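Local coordinates for protein importin subunit beta-1 (Saccharomyces cerevisiae, PDB 5OWU) that carries proteins into the nucleus by associating with importin alpha, the adaptor that binds the classical nuclear localization signal of the cargo, at residues 203-206 with 207-211. Numbering follows the deposited sequence.
Sequences NALA and DSLIF
Ser208 turns its hydroxyl back onto the carbonyl of Leu205 and so gives a worked example of how a buried serine is satisfied inside its own helix. Its CB rests beside Ala204 O and Leu205 O, 3.5 Å from each. A chi1 of 79° swings OG in over the backbone, flanked by its own N and C, and from there it donates to Leu205 O at 2.7 Å. The hydroxyl approaches at a C=O...OG angle of 120°, close to the carbonyl plane. OG also meets Leu205 CD1 at 3.7 Å. Ser208 N, by contrast, divides itself between two weak bonds, to Ala204 O and Leu205 O. Replacing the serine by an alanine takes away OG, and Leu205 O would probably lose its hydroxyl partner while a gap opens beside Leu205 CD1. One residue earlier the regular i+4 bond holds, Asp207 N to Asn203 O at 3.0 Å, and a water bridges this carbonyl to Asp207 OD1. Beyond, Leu209 N makes a weak bond to Ala206 O, and a second water links that oxygen to Ile210 N. Ile184 of helix 177-188 packs on Ser208. Such slippage from i+4 to i+3 bonding is characteristic of a helix C-terminus, here near the end of the second helix of HEAT repeat 5.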
loop_
_atom_site.group_PDB
_atom_site.type_symbol
_atom_site.label_atom_id
_atom_site.label_comp_id
_atom_site.label_asym_id
_atom_site.label_seq_id
_atom_site.Cartn_x
_atom_site.Cartn_y
_atom_site.Cartn_z
ATOM N N ASN A 203 -21.918 -9.126 7.739
ATOM C CA ASN A 203 -20.554 -9.367 7.277
ATOM C C ASN A 203 -20.548 -10.115 5.945
ATOM O O ASN A 203 -19.787 -9.774 5.027
ATOM C CB ASN A 203 -19.780 -10.142 8.345
ATOM C CG ASN A 203 -19.529 -9.318 9.600
ATOM O OD1 ASN A 203 -19.481 -8.092 9.554
ATOM N ND2 ASN A 203 -19.357 -9.995 10.726
ATOM N N ALA A 204 -21.401 -11.130 5.814
ATOM C CA ALA A 204 -21.528 -11.825 4.539
ATOM C C ALA A 204 -22.003 -10.881 3.439
ATOM O O ALA A 204 -21.524 -10.946 2.304
ATOM C CB ALA A 204 -22.485 -13.003 4.686
ATOM N N LEU A 205 -22.952 -10.003 3.752
ATOM C CA LEU A 205 -23.457 -9.065 2.755
ATOM C C LEU A 205 -22.334 -8.179 2.239
ATOM O O LEU A 205 -22.170 -7.988 1.017
ATOM C CB LEU A 205 -24.578 -8.222 3.366
ATOM C CG LEU A 205 -25.267 -7.227 2.441
ATOM C CD1 LEU A 205 -25.867 -7.946 1.236
ATOM C CD2 LEU A 205 -26.341 -6.442 3.205
ATOM N N ALA A 206 -21.544 -7.630 3.168
ATOM C CA ALA A 206 -20.346 -6.893 2.790
ATOM C C ALA A 206 -19.473 -7.723 1.857
ATOM O O ALA A 206 -19.013 -7.230 0.820
ATOM C CB ALA A 206 -19.568 -6.485 4.039
ATOM N N ASP A 207 -19.246 -8.998 2.205
ATOM C CA ASP A 207 -18.435 -9.861 1.341
ATOM C C ASP A 207 -19.056 -10.033 -0.039
ATOM O O ASP A 207 -18.338 -10.227 -1.027
ATOM C CB ASP A 207 -18.249 -11.244 1.973
ATOM C CG ASP A 207 -17.349 -11.220 3.195
ATOM O OD1 ASP A 207 -16.478 -10.334 3.291
ATOM O OD2 ASP A 207 -17.519 -12.098 4.063
ATOM N N SER A 208 -20.383 -9.988 -0.128
ATOM C CA SER A 208 -21.078 -10.311 -1.363
ATOM C C SER A 208 -21.186 -9.133 -2.318
ATOM O O SER A 208 -21.515 -9.343 -3.494
ATOM C CB SER A 208 -22.496 -10.791 -1.051
ATOM O OG SER A 208 -23.333 -9.678 -0.779
ATOM N N LEU A 209 -20.943 -7.908 -1.838
ATOM C CA LEU A 209 -21.306 -6.719 -2.613
ATOM C C LEU A 209 -20.762 -6.728 -4.042
ATOM O O LEU A 209 -21.431 -6.250 -4.966
ATOM C CB LEU A 209 -20.841 -5.465 -1.877
ATOM C CG LEU A 209 -21.623 -5.209 -0.587
ATOM C CD1 LEU A 209 -21.096 -3.987 0.108
ATOM C CD2 LEU A 209 -23.122 -5.064 -0.830
ATOM N N ILE A 210 -19.556 -7.253 -4.260
ATOM C CA ILE A 210 -18.986 -7.178 -5.603
ATOM C C ILE A 210 -19.701 -8.087 -6.594
ATOM O O ILE A 210 -19.478 -7.960 -7.804
ATOM C CB ILE A 210 -17.470 -7.475 -5.551
ATOM C CG1 ILE A 210 -16.764 -6.331 -4.813
ATOM C CG2 ILE A 210 -16.878 -7.626 -6.951
ATOM C CD1 ILE A 210 -15.247 -6.351 -4.856
ATOM N N PHE A 211 -20.585 -8.969 -6.128
ATOM C CA PHE A 211 -21.263 -9.922 -7.001
ATOM C C PHE A 211 -22.729 -9.596 -7.243
ATOM O O PHE A 211 -23.434 -10.408 -7.849
ATOM C CB PHE A 211 -21.139 -11.329 -6.418
ATOM C CG PHE A 211 -19.727 -11.790 -6.288
ATOM C CD1 PHE A 211 -19.015 -12.195 -7.404
ATOM C CD2 PHE A 211 -19.102 -11.803 -5.055
ATOM C CE1 PHE A 211 -17.707 -12.616 -7.289
ATOM C CE2 PHE A 211 -17.794 -12.224 -4.935
ATOM C CZ PHE A 211 -17.096 -12.630 -6.055
HETATM O O HOH W 1 -17.146 -9.050 6.126
HETATM O O HOH W 2 -17.669 -7.573 -1.960
#